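Long-range contacts in cytochrome CH (Methylobacterium extorquens, PDB 1QN2), which binds heme c covalently and, as a soluble class I c-type cytochrome, probably carries electrons between redox partners in methylotrophic respiration: residues V25-K30 against Y44-A49; A35-G40 against L55-A60; D61-L66 against K87-I92. All blocks are in the same frame, centred on the assembly; numbering follows the deposited sequence.

Contact 1. Residues V25-K30 against Y44-A49; sequences VGPTLK and YAFSDA. With HEC (heme c), chain D.
One side-chain hydrogen bond ties the two loops: Tyr44 OH donates to Val25 O over 2.7 Å. The hydroxyl meets the carbonyl at an angle of 142°, slightly tilted from its plane. Val25 O lies at the edge of the Tyr44 ring. The ring points that way because Tyr44 CG is anti to the backbone N (chi1 174°).

The rest of the contact across the loops is apolar. Pro27 lies over one face of the Tyr44 ring, and its CB is 3.9 Å from the centroid of that ring, a CH-pi contact. Pro27 CG also reaches Phe46 CE1 at 3.8 Å, the two side chains crossing at about a right angle. Tyr44 CD2 stands over the centre of the Phe46 ring, so the two aromatic rings and the proline form one packed group.

Heme c borders this group. Pro27 CD packs on the porphyrin, 3.6 Å from HEC C3D, while Pro27 O accepts from ND1 of His18, the histidine of the CXXCH motif. Two bonds from Ser47 grip one propionate. Ser47 N donates to HEC O2D over 2.9 Å, nearly straight at 170°, and Ser47 OG donates to HEC O1D. The same OG caps the helix that follows through Leu50 N.

Each oxygen of this propionate is thus met by a separate donor, which would hold the group in one rotation and probably stabilise its negative charge close to the start of helix 48-53.

Contact 2. Residues A35-G40 against L55-A60; sequences AKAGEG and LTWDQA. With HEC (heme c), chain D.
The pocket of one heme propionate is built where Ala37 meets Trp57. Trp57 NE1 donates to HEC O1A over 2.7 Å, and the oxygen lies in the plane of the indole at its edge. Gly38 N gives the same oxygen a second bond of 3.0 Å, so two N-H groups, one from each segment, grip a single carboxylate atom. Ala37 CB fills the corner between them, 3.3 Å from Trp57 CE2. Such close packing probably fixes the tilt of the indole. The ring gets there with Trp57 CG anti to the carbonyl carbon (chi1 -69°), and HEC CMA lies over one of its faces.

The backbones are joined by a single beta bridge between Lys36 and Thr56. Trp57 N donates to Ala35 O over 2.8 Å, and Ala37 N donates to Leu55 O over 2.9 Å. Both bonds are nearly straight. They flank the bridge, which is consistent with their placing Trp57 and Gly38 around the shared oxygen. Leu50 of helix 48-53 packs on both Ala37 and Trp57.

A tryptophan N-H bound to a buried heme propionate is a familiar feature of class I cytochromes c, mitochondrial ones included.

Contact 3. Residues D61-L66 against K87-I92; sequences DLKQWL and KKVDDI. With HEC (heme c), chain D.
Lys63 lies against Val89, the first meeting of helix 61-66 with helix 87-92. Val89 CG1 rests 3.8 Å from Lys63 CA and about as close to Lys63 CG, so the methyl presses on the root of the lysine chain. This branch is anti to the Val89 backbone N (chi1 168°), which aims it at the facing helix. Farther out, Lys63 NZ stands 3.6 Å from Asp90 OD1, a long salt bridge. The carboxylate oxygen is crowded in the model, so its exact place is doubtful.

These are two of the helices of the class I cytochrome c fold. Their segment axes come within 9.8 Å and run at 123° to each other. Helix 86-98 also packs against helix 4-10, where Ile92 touches Ala10.

Trp65 meets the heme instead. Its NE1 lies 3.3 Å from HEC C3A, and the indole meets the porphyrin with its edge, HEC NA lying near the ring plane. The same ring meets that of Trp57, with the planes at about 40°. With an alanine in its place the porphyrin would probably lose its cover beside HEC C3A, and the Trp57 ring its aromatic neighbour.

Leu66 faces helix 87-92 again and uses both ends of its side chain. Its CB is 4.2 Å from Val89 CG1. Its CD1 touches Ile92 CG2 at 3.7 Å, the side chains meeting at an oblique angle. The other branch, Leu66 CD2, reaches HEC CMB at 3.7 Å, and Ile92 CG2 approaches the same heme methyl at 4.0 Å. The backbone of Leu66 is also hydrogen-bonded to that of Ile83.

In the fold
After helix 4-10 the chain enters a long loop. Residues 25-30 open contact 1 and residues 35-40 open contact 2. Residues 44-49 then close contact 1 at the start of helix 48-53, and residues 55-60 close contact 2 at the start of helix 59-67. The two contacts therefore cross along the chain, and they touch where Phe46 packs on Gly38 O. Contact 3 follows in series. It starts on the helix that contact 2 ends on and closes at 87-92, tying helix 59-67 to helix 86-98. Trp57 packing on Leu62 joins contacts 2 and 3. Contacts 1 and 3 do not touch, their centres being about 18 Å apart, yet all three border the heme.

Contact 1. Residues V25-K30 against Y44-A49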
loop_
_atom_site.group_PDB
_atom_site.type_symbol
_atom_site.label_atom_id
_atom_site.label_comp_id
_atom_site.label_asym_id
_atom_site.label_seq_id
_atom_site.Cartn_x
_atom_site.Cartn_y
_atom_site.Cartn_z
ATOM N N VAL A 25 9.301 -9.341 -2.941
ATOM C CA VAL A 25 9.685 -8.974 -1.555
ATOM C C VAL A 25 8.378 -8.601 -0.808
ATOM O O VAL A 25 8.195 -8.952 0.344
ATOM C CB VAL A 25 10.577 -7.715 -1.572
ATOM C CG1 VAL A 25 10.609 -7.079 -0.185
ATOM C CG2 VAL A 25 11.949 -7.998 -2.116
ATOM N N GLY A 26 7.533 -7.891 -1.539
ATOM C CA GLY A 26 6.241 -7.440 -1.057
ATOM C C GLY A 26 5.117 -8.140 -1.796
ATOM O O GLY A 26 5.325 -8.778 -2.835
ATOM N N PRO A 27 3.891 -8.056 -1.275
ATOM C CA PRO A 27 2.801 -8.776 -1.951
ATOM C C PRO A 27 2.327 -8.048 -3.204
ATOM O O PRO A 27 2.639 -6.875 -3.396
ATOM C CB PRO A 27 1.677 -8.713 -0.892
ATOM C CG PRO A 27 1.905 -7.345 -0.286
ATOM C CD PRO A 27 3.415 -7.315 -0.097
ATOM N N THR A 28 1.565 -8.767 -4.030
ATOM C CA THR A 28 1.037 -8.098 -5.249
ATOM C C THR A 28 -0.041 -7.102 -4.746
ATOM O O THR A 28 -0.703 -7.441 -3.757
ATOM C CB THR A 28 0.325 -9.129 -6.151
ATOM O OG1 THR A 28 -0.433 -8.439 -7.156
ATOM C CG2 THR A 28 -0.617 -9.991 -5.326
ATOM N N LEU A 29 -0.158 -5.953 -5.387
ATOM C CA LEU A 29 -1.135 -4.943 -4.977
ATOM C C LEU A 29 -2.395 -5.006 -5.815
ATOM O O LEU A 29 -3.240 -4.104 -5.781
ATOM C CB LEU A 29 -0.504 -3.545 -5.071
ATOM C CG LEU A 29 0.659 -3.385 -4.079
ATOM C CD1 LEU A 29 1.197 -1.977 -4.040
ATOM C CD2 LEU A 29 0.233 -3.884 -2.699
ATOM N N LYS A 30 -2.556 -6.084 -6.580
ATOM C CA LYS A 30 -3.775 -6.167 -7.399
ATOM C C LYS A 30 -5.012 -6.182 -6.515
ATOM O O LYS A 30 -5.127 -6.999 -5.600
ATOM C CB LYS A 30 -3.731 -7.397 -8.295
ATOM C CG LYS A 30 -4.953 -7.594 -9.191
ATOM C CD LYS A 30 -4.785 -8.868 -10.012
ATOM C CE LYS A 30 -6.061 -9.264 -10.731
ATOM N NZ LYS A 30 -6.076 -10.716 -11.077
ATOM N N TYR A 44 0.320 -14.390 0.419
ATOM C CA TYR A 44 1.651 -13.807 0.764
ATOM C C TYR A 44 1.828 -13.960 2.288
ATOM O O TYR A 44 0.810 -13.964 2.978
ATOM C CB TYR A 44 1.638 -12.321 0.400
ATOM C CG TYR A 44 2.869 -11.565 0.825
ATOM C CD1 TYR A 44 4.023 -11.561 0.048
ATOM C CD2 TYR A 44 2.900 -10.904 2.051
ATOM C CE1 TYR A 44 5.152 -10.890 0.452
ATOM C CE2 TYR A 44 4.025 -10.234 2.460
ATOM C CZ TYR A 44 5.150 -10.232 1.666
ATOM O OH TYR A 44 6.283 -9.571 2.072
ATOM N N ALA A 45 3.052 -14.094 2.769
ATOM C CA ALA A 45 3.314 -14.258 4.199
ATOM C C ALA A 45 3.401 -12.907 4.902
ATOM O O ALA A 45 4.490 -12.361 5.041
ATOM C CB ALA A 45 4.622 -15.025 4.392
ATOM N N PHE A 46 2.263 -12.377 5.336
ATOM C CA PHE A 46 2.234 -11.089 6.016
ATOM C C PHE A 46 2.721 -11.206 7.463
ATOM O O PHE A 46 2.702 -12.263 8.082
ATOM C CB PHE A 46 0.798 -10.539 6.024
ATOM C CG PHE A 46 0.296 -10.150 4.659
ATOM C CD1 PHE A 46 0.666 -8.943 4.094
ATOM C CD2 PHE A 46 -0.575 -10.980 3.975
ATOM C CE1 PHE A 46 0.182 -8.560 2.854
ATOM C CE2 PHE A 46 -1.068 -10.617 2.729
ATOM C CZ PHE A 46 -0.683 -9.407 2.174
ATOM N N SER A 47 3.162 -10.074 7.996
ATOM C CA SER A 47 3.638 -10.046 9.397
ATOM C C SER A 47 2.429 -10.266 10.320
ATOM O O SER A 47 1.284 -10.093 9.894
ATOM C CB SER A 47 4.175 -8.609 9.666
ATOM O OG SER A 47 3.065 -7.718 9.695
ATOM N N ASP A 48 2.654 -10.624 11.581
ATOM C CA ASP A 48 1.481 -10.812 12.456
ATOM C C ASP A 48 0.771 -9.472 12.655
ATOM O O ASP A 48 -0.452 -9.392 12.757
ATOM C CB ASP A 48 1.948 -11.342 13.818
ATOM C CG ASP A 48 1.762 -12.844 13.933
ATOM O OD1 ASP A 48 0.612 -13.312 13.811
ATOM O OD2 ASP A 48 2.770 -13.544 14.147
ATOM N N ALA A 49 1.581 -8.419 12.717
ATOM C CA ALA A 49 1.065 -7.075 12.923
ATOM C C ALA A 49 0.054 -6.670 11.876
ATOM O O ALA A 49 -1.054 -6.208 12.182
ATOM C CB ALA A 49 2.196 -6.071 13.028
HETATM FE FE HEC D . 4.581 -1.997 0.495
HETATM C CHA HEC D . 2.584 -4.169 2.243
HETATM C CHB HEC D . 1.784 -0.327 -0.621
HETATM C CHC HEC D . 6.577 0.569 -0.678
HETATM C CHD HEC D . 7.295 -3.901 1.087
HETATM N NA HEC D . 2.527 -2.226 0.740
HETATM C C1A HEC D . 1.920 -3.175 1.536
HETATM C C2A HEC D . 0.579 -2.924 1.484
HETATM C C3A HEC D . 0.348 -1.851 0.682
HETATM C C4A HEC D . 1.568 -1.410 0.217
HETATM C CMA HEC D . -1.073 -1.352 0.443
HETATM C CAA HEC D . -0.503 -3.709 2.186
HETATM C CBA HEC D . -1.014 -4.799 1.243
HETATM C CGA HEC D . -1.957 -5.808 1.887
HETATM O O1A HEC D . -2.557 -5.568 2.965
HETATM O O2A HEC D . -2.450 -6.693 1.134
HETATM N NB HEC D . 4.254 -0.214 -0.525
HETATM C C1B HEC D . 3.015 0.234 -0.902
HETATM C C2B HEC D . 3.226 1.301 -1.745
HETATM C C3B HEC D . 4.560 1.636 -1.695
HETATM C C4B HEC D . 5.215 0.638 -0.983
HETATM C CMB HEC D . 2.228 2.188 -2.471
HETATM C CAB HEC D . 5.101 2.790 -2.266
HETATM C CBB HEC D . 4.818 4.058 -1.748
HETATM N NC HEC D . 6.614 -1.695 0.280
HETATM C C1C HEC D . 7.214 -0.605 -0.287
HETATM C C2C HEC D . 8.551 -0.918 -0.390
HETATM C C3C HEC D . 8.763 -2.190 0.078
HETATM C C4C HEC D . 7.545 -2.660 0.524
HETATM C CMC HEC D . 9.755 -0.180 -0.948
HETATM C CAC HEC D . 9.990 -2.858 0.111
HETATM C CBC HEC D . 11.150 -2.315 0.672
HETATM N ND HEC D . 4.878 -3.775 1.499
HETATM C C1D HEC D . 6.108 -4.325 1.648
HETATM C C2D HEC D . 5.944 -5.418 2.476
HETATM C C3D HEC D . 4.625 -5.506 2.781
HETATM C C4D HEC D . 3.937 -4.470 2.198
HETATM C CMD HEC D . 6.924 -6.440 3.021
HETATM C CAD HEC D . 3.992 -6.527 3.707
HETATM C CBD HEC D . 3.946 -5.753 5.039
HETATM C CGD HEC D . 3.644 -6.648 6.237
HETATM O O1D HEC D . 3.727 -6.110 7.376
HETATM O O2D HEC D . 3.246 -7.826 6.115
#

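Contact 2. Residues A35-G40 against L55-A60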
loop_
_atom_site.group_PDB
_atom_site.type_symbol
_atom_site.label_atom_id
_atom_site.label_comp_id
_atom_site.label_asym_id
_atom_site.label_seq_id
_atom_site.Cartn_x
_atom_site.Cartn_y
_atom_site.Cartn_z
ATOM N N ALA A 35 -9.637 -3.666 0.076
ATOM C CA ALA A 35 -9.507 -5.047 0.552
ATOM C C ALA A 35 -9.103 -5.076 2.026
ATOM O O ALA A 35 -8.659 -4.077 2.588
ATOM C CB ALA A 35 -8.473 -5.786 -0.285
ATOM N N LYS A 36 -9.266 -6.241 2.647
ATOM C CA LYS A 36 -8.877 -6.364 4.075
ATOM C C LYS A 36 -7.346 -6.502 4.123
ATOM O O LYS A 36 -6.796 -7.272 3.336
ATOM C CB LYS A 36 -9.519 -7.627 4.656
ATOM C CG LYS A 36 -9.931 -7.494 6.112
ATOM C CD LYS A 36 -8.793 -7.880 7.042
ATOM C CE LYS A 36 -9.232 -8.919 8.060
ATOM N NZ LYS A 36 -8.851 -10.300 7.649
ATOM N N ALA A 37 -6.667 -5.775 5.002
ATOM C CA ALA A 37 -5.222 -5.848 5.071
ATOM C C ALA A 37 -4.686 -7.167 5.588
ATOM O O ALA A 37 -5.257 -7.805 6.465
ATOM C CB ALA A 37 -4.637 -4.670 5.814
ATOM N N GLY A 38 -3.557 -7.569 5.014
ATOM C CA GLY A 38 -2.838 -8.767 5.340
ATOM C C GLY A 38 -3.574 -10.084 5.239
ATOM O O GLY A 38 -3.243 -11.035 5.952
ATOM N N GLU A 39 -4.575 -10.144 4.367
ATOM C CA GLU A 39 -5.368 -11.344 4.196
ATOM C C GLU A 39 -5.272 -11.938 2.807
ATOM O O GLU A 39 -5.479 -13.150 2.644
ATOM C CB GLU A 39 -6.836 -11.039 4.535
ATOM N N GLY A 40 -4.975 -11.153 1.774
ATOM C CA GLY A 40 -4.909 -11.746 0.447
ATOM C C GLY A 40 -3.556 -11.887 -0.212
ATOM O O GLY A 40 -2.638 -12.520 0.310
ATOM N N LEU A 55 -7.529 -3.946 9.679
ATOM C CA LEU A 55 -7.777 -2.782 8.848
ATOM C C LEU A 55 -8.357 -3.147 7.475
ATOM O O LEU A 55 -8.184 -4.238 6.946
ATOM C CB LEU A 55 -6.434 -2.046 8.590
ATOM C CG LEU A 55 -5.758 -1.324 9.744
ATOM C CD1 LEU A 55 -4.430 -0.730 9.325
ATOM C CD2 LEU A 55 -6.630 -0.279 10.409
ATOM N N THR A 56 -9.078 -2.168 6.936
ATOM C CA THR A 56 -9.660 -2.234 5.592
ATOM C C THR A 56 -8.965 -1.129 4.764
ATOM O O THR A 56 -8.964 0.023 5.205
ATOM C CB THR A 56 -11.166 -1.974 5.571
ATOM O OG1 THR A 56 -11.872 -3.144 6.011
ATOM C CG2 THR A 56 -11.618 -1.653 4.140
ATOM N N TRP A 57 -8.372 -1.492 3.636
ATOM C CA TRP A 57 -7.675 -0.525 2.836
ATOM C C TRP A 57 -8.532 0.514 2.174
ATOM O O TRP A 57 -8.540 0.627 0.941
ATOM C CB TRP A 57 -6.684 -1.156 1.879
ATOM C CG TRP A 57 -5.504 -1.769 2.574
ATOM C CD1 TRP A 57 -4.981 -3.008 2.367
ATOM C CD2 TRP A 57 -4.714 -1.164 3.609
ATOM N NE1 TRP A 57 -3.888 -3.200 3.183
ATOM C CE2 TRP A 57 -3.726 -2.099 3.981
ATOM C CE3 TRP A 57 -4.726 0.085 4.229
ATOM C CZ2 TRP A 57 -2.753 -1.818 4.938
ATOM C CZ3 TRP A 57 -3.789 0.351 5.212
ATOM C CH2 TRP A 57 -2.815 -0.595 5.552
ATOM N N ASP A 58 -9.270 1.304 2.952
ATOM C CA ASP A 58 -10.083 2.362 2.311
ATOM C C ASP A 58 -9.143 3.549 2.046
ATOM O O ASP A 58 -7.957 3.413 2.384
ATOM C CB ASP A 58 -11.238 2.768 3.192
ATOM C CG ASP A 58 -10.907 3.326 4.547
ATOM O OD1 ASP A 58 -9.729 3.523 4.915
ATOM O OD2 ASP A 58 -11.864 3.590 5.313
ATOM N N GLN A 59 -9.598 4.655 1.488
ATOM C CA GLN A 59 -8.712 5.790 1.219
ATOM C C GLN A 59 -8.093 6.356 2.481
ATOM O O GLN A 59 -6.912 6.723 2.500
ATOM C CB GLN A 59 -9.483 6.881 0.463
ATOM C CG GLN A 59 -10.973 6.586 0.339
ATOM C CD GLN A 59 -11.266 5.528 -0.705
ATOM O OE1 GLN A 59 -11.039 5.741 -1.897
ATOM N NE2 GLN A 59 -11.770 4.382 -0.263
ATOM N N ALA A 60 -8.881 6.441 3.545
ATOM C CA ALA A 60 -8.429 6.967 4.819
ATOM C C ALA A 60 -7.273 6.162 5.389
ATOM O O ALA A 60 -6.241 6.724 5.750
ATOM C CB ALA A 60 -9.576 7.047 5.810
HETATM FE FE HEC D . 4.581 -1.997 0.495
HETATM C CHA HEC D . 2.584 -4.169 2.243
HETATM C CHB HEC D . 1.784 -0.327 -0.621
HETATM C CHC HEC D . 6.577 0.569 -0.678
HETATM C CHD HEC D . 7.295 -3.901 1.087
HETATM N NA HEC D . 2.527 -2.226 0.740
HETATM C C1A HEC D . 1.920 -3.175 1.536
HETATM C C2A HEC D . 0.579 -2.924 1.484
HETATM C C3A HEC D . 0.348 -1.851 0.682
HETATM C C4A HEC D . 1.568 -1.410 0.217
HETATM C CMA HEC D . -1.073 -1.352 0.443
HETATM C CAA HEC D . -0.503 -3.709 2.186
HETATM C CBA HEC D . -1.014 -4.799 1.243
HETATM C CGA HEC D . -1.957 -5.808 1.887
HETATM O O1A HEC D . -2.557 -5.568 2.965
HETATM O O2A HEC D . -2.450 -6.693 1.134
HETATM N NB HEC D . 4.254 -0.214 -0.525
HETATM C C1B HEC D . 3.015 0.234 -0.902
HETATM C C2B HEC D . 3.226 1.301 -1.745
HETATM C C3B HEC D . 4.560 1.636 -1.695
HETATM C C4B HEC D . 5.215 0.638 -0.983
HETATM C CMB HEC D . 2.228 2.188 -2.471
HETATM C CAB HEC D . 5.101 2.790 -2.266
HETATM C CBB HEC D . 4.818 4.058 -1.748
HETATM N NC HEC D . 6.614 -1.695 0.280
HETATM C C1C HEC D . 7.214 -0.605 -0.287
HETATM C C2C HEC D . 8.551 -0.918 -0.390
HETATM C C3C HEC D . 8.763 -2.190 0.078
HETATM C C4C HEC D . 7.545 -2.660 0.524
HETATM C CMC HEC D . 9.755 -0.180 -0.948
HETATM C CAC HEC D . 9.990 -2.858 0.111
HETATM C CBC HEC D . 11.150 -2.315 0.672
HETATM N ND HEC D . 4.878 -3.775 1.499
HETATM C C1D HEC D . 6.108 -4.325 1.648
HETATM C C2D HEC D . 5.944 -5.418 2.476
HETATM C C3D HEC D . 4.625 -5.506 2.781
HETATM C C4D HEC D . 3.937 -4.470 2.198
HETATM C CMD HEC D . 6.924 -6.440 3.021
HETATM C CAD HEC D . 3.992 -6.527 3.707
HETATM C CBD HEC D . 3.946 -5.753 5.039
HETATM C CGD HEC D . 3.644 -6.648 6.237
HETATM O O1D HEC D . 3.727 -6.110 7.376
HETATM O O2D HEC D . 3.246 -7.826 6.115
#

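Contact 3. Residues D61-L66 against K87-I92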
loop_
_atom_site.group_PDB
_atom_site.type_symbol
_atom_site.label_atom_id
_atom_site.label_comp_id
_atom_site.label_asym_id
_atom_site.label_seq_id
_atom_site.Cartn_x
_atom_site.Cartn_y
_atom_site.Cartn_z
ATOM N N ASP A 61 -7.437 4.843 5.478
ATOM C CA ASP A 61 -6.351 4.030 6.019
ATOM C C ASP A 61 -5.147 4.014 5.104
ATOM O O ASP A 61 -3.999 4.076 5.575
ATOM C CB ASP A 61 -6.833 2.625 6.353
ATOM C CG ASP A 61 -7.748 2.623 7.570
ATOM O OD1 ASP A 61 -7.499 3.448 8.476
ATOM O OD2 ASP A 61 -8.698 1.819 7.624
ATOM N N LEU A 62 -5.358 3.940 3.786
ATOM C CA LEU A 62 -4.193 3.927 2.888
ATOM C C LEU A 62 -3.403 5.223 3.024
ATOM O O LEU A 62 -2.179 5.275 2.937
ATOM C CB LEU A 62 -4.680 3.789 1.430
ATOM C CG LEU A 62 -5.015 2.362 0.985
ATOM C CD1 LEU A 62 -5.550 2.321 -0.443
ATOM C CD2 LEU A 62 -3.791 1.460 1.131
ATOM N N LYS A 63 -4.138 6.310 3.240
ATOM C CA LYS A 63 -3.471 7.613 3.369
ATOM C C LYS A 63 -2.499 7.578 4.554
ATOM O O LYS A 63 -1.341 7.956 4.432
ATOM C CB LYS A 63 -4.526 8.700 3.624
ATOM C CG LYS A 63 -4.541 9.833 2.623
ATOM C CD LYS A 63 -5.962 10.375 2.486
ATOM C CE LYS A 63 -6.002 11.681 1.710
ATOM N NZ LYS A 63 -7.320 12.362 1.858
ATOM N N GLN A 64 -3.002 7.117 5.699
ATOM C CA GLN A 64 -2.122 7.065 6.874
ATOM C C GLN A 64 -0.983 6.088 6.676
ATOM O O GLN A 64 0.167 6.393 6.986
ATOM C CB GLN A 64 -2.939 6.741 8.122
ATOM C CG GLN A 64 -4.041 7.802 8.306
ATOM C CD GLN A 64 -4.913 7.531 9.512
ATOM O OE1 GLN A 64 -4.775 6.510 10.186
ATOM N NE2 GLN A 64 -5.828 8.452 9.792
ATOM N N TRP A 65 -1.293 4.913 6.145
ATOM C CA TRP A 65 -0.331 3.857 5.879
ATOM C C TRP A 65 0.808 4.310 4.991
ATOM O O TRP A 65 1.984 4.034 5.257
ATOM C CB TRP A 65 -1.038 2.649 5.266
ATOM C CG TRP A 65 -0.193 1.559 4.714
ATOM C CD1 TRP A 65 -0.053 1.192 3.398
ATOM C CD2 TRP A 65 0.574 0.620 5.475
ATOM N NE1 TRP A 65 0.774 0.093 3.304
ATOM C CE2 TRP A 65 1.176 -0.270 4.564
ATOM C CE3 TRP A 65 0.805 0.451 6.848
ATOM C CZ2 TRP A 65 2.005 -1.308 4.982
ATOM C CZ3 TRP A 65 1.627 -0.582 7.257
ATOM C CH2 TRP A 65 2.215 -1.448 6.330
ATOM N N LEU A 66 0.509 5.013 3.896
ATOM C CA LEU A 66 1.594 5.458 3.025
ATOM C C LEU A 66 2.384 6.598 3.628
ATOM O O LEU A 66 3.583 6.742 3.349
ATOM C CB LEU A 66 1.058 5.822 1.639
ATOM C CG LEU A 66 0.385 4.691 0.853
ATOM C CD1 LEU A 66 0.128 5.086 -0.611
ATOM C CD2 LEU A 66 1.242 3.425 0.862
ATOM N N LYS A 87 -0.414 15.188 -1.186
ATOM C CA LYS A 87 -0.908 15.198 -2.574
ATOM C C LYS A 87 -0.337 13.981 -3.313
ATOM O O LYS A 87 -1.027 13.316 -4.073
ATOM C CB LYS A 87 -0.411 16.477 -3.259
ATOM N N LYS A 88 0.942 13.706 -3.060
ATOM C CA LYS A 88 1.573 12.553 -3.712
ATOM C C LYS A 88 0.884 11.266 -3.273
ATOM O O LYS A 88 0.653 10.351 -4.061
ATOM C CB LYS A 88 3.060 12.500 -3.378
ATOM C CG LYS A 88 3.911 11.825 -4.433
ATOM C CD LYS A 88 5.383 12.171 -4.269
ATOM C CE LYS A 88 5.740 13.421 -5.065
ATOM N NZ LYS A 88 6.809 13.145 -6.065
ATOM N N VAL A 89 0.557 11.210 -1.984
ATOM C CA VAL A 89 -0.116 10.023 -1.460
ATOM C C VAL A 89 -1.457 9.815 -2.169
ATOM O O VAL A 89 -1.796 8.690 -2.535
ATOM C CB VAL A 89 -0.383 10.165 0.056
ATOM C CG1 VAL A 89 -1.335 9.068 0.516
ATOM C CG2 VAL A 89 0.927 10.082 0.833
ATOM N N ASP A 90 -2.207 10.897 -2.343
ATOM C CA ASP A 90 -3.509 10.833 -3.008
ATOM C C ASP A 90 -3.317 10.341 -4.458
ATOM O O ASP A 90 -4.096 9.510 -4.915
ATOM C CB ASP A 90 -4.152 12.220 -3.050
ATOM C CG ASP A 90 -4.889 12.610 -1.795
ATOM O OD1 ASP A 90 -5.371 11.728 -1.056
ATOM O OD2 ASP A 90 -4.992 13.831 -1.539
ATOM N N ASP A 91 -2.290 10.866 -5.116
ATOM C CA ASP A 91 -2.006 10.472 -6.510
ATOM C C ASP A 91 -1.743 8.977 -6.583
ATOM O O ASP A 91 -2.251 8.255 -7.440
ATOM C CB ASP A 91 -0.804 11.255 -7.036
ATOM C CG ASP A 91 -1.164 12.719 -7.276
ATOM O OD1 ASP A 91 -2.371 13.013 -7.322
ATOM O OD2 ASP A 91 -0.246 13.547 -7.413
ATOM N N ILE A 92 -0.928 8.499 -5.641
ATOM C CA ILE A 92 -0.629 7.064 -5.619
ATOM C C ILE A 92 -1.906 6.262 -5.439
ATOM O O ILE A 92 -2.133 5.240 -6.094
ATOM C CB ILE A 92 0.372 6.740 -4.495
ATOM C CG1 ILE A 92 1.741 7.324 -4.833
ATOM C CG2 ILE A 92 0.453 5.245 -4.253
ATOM C CD1 ILE A 92 2.872 7.123 -3.883
HETATM FE FE HEC D . 4.581 -1.997 0.495
HETATM C CHA HEC D . 2.584 -4.169 2.243
HETATM C CHB HEC D . 1.784 -0.327 -0.621
HETATM C CHC HEC D . 6.577 0.569 -0.678
HETATM C CHD HEC D . 7.295 -3.901 1.087
HETATM N NA HEC D . 2.527 -2.226 0.740
HETATM C C1A HEC D . 1.920 -3.175 1.536
HETATM C C2A HEC D . 0.579 -2.924 1.484
HETATM C C3A HEC D . 0.348 -1.851 0.682
HETATM C C4A HEC D . 1.568 -1.410 0.217
HETATM C CMA HEC D . -1.073 -1.352 0.443
HETATM C CAA HEC D . -0.503 -3.709 2.186
HETATM C CBA HEC D . -1.014 -4.799 1.243
HETATM C CGA HEC D . -1.957 -5.808 1.887
HETATM O O1A HEC D . -2.557 -5.568 2.965
HETATM O O2A HEC D . -2.450 -6.693 1.134
HETATM N NB HEC D . 4.254 -0.214 -0.525
HETATM C C1B HEC D . 3.015 0.234 -0.902
HETATM C C2B HEC D . 3.226 1.301 -1.745
HETATM C C3B HEC D . 4.560 1.636 -1.695
HETATM C C4B HEC D . 5.215 0.638 -0.983
HETATM C CMB HEC D . 2.228 2.188 -2.471
HETATM C CAB HEC D . 5.101 2.790 -2.266
HETATM C CBB HEC D . 4.818 4.058 -1.748
HETATM N NC HEC D . 6.614 -1.695 0.280
HETATM C C1C HEC D . 7.214 -0.605 -0.287
HETATM C C2C HEC D . 8.551 -0.918 -0.390
HETATM C C3C HEC D . 8.763 -2.190 0.078
HETATM C C4C HEC D . 7.545 -2.660 0.524
HETATM C CMC HEC D . 9.755 -0.180 -0.948
HETATM C CAC HEC D . 9.990 -2.858 0.111
HETATM C CBC HEC D . 11.150 -2.315 0.672
HETATM N ND HEC D . 4.878 -3.775 1.499
HETATM C C1D HEC D . 6.108 -4.325 1.648
HETATM C C2D HEC D . 5.944 -5.418 2.476
HETATM C C3D HEC D . 4.625 -5.506 2.781
HETATM C C4D HEC D . 3.937 -4.470 2.198
HETATM C CMD HEC D . 6.924 -6.440 3.021
HETATM C CAD HEC D . 3.992 -6.527 3.707
HETATM C CBD HEC D . 3.946 -5.753 5.039
HETATM C CGD HEC D . 3.644 -6.648 6.237
HETATM O O1D HEC D . 3.727 -6.110 7.376
HETATM O O2D HEC D . 3.246 -7.826 6.115
#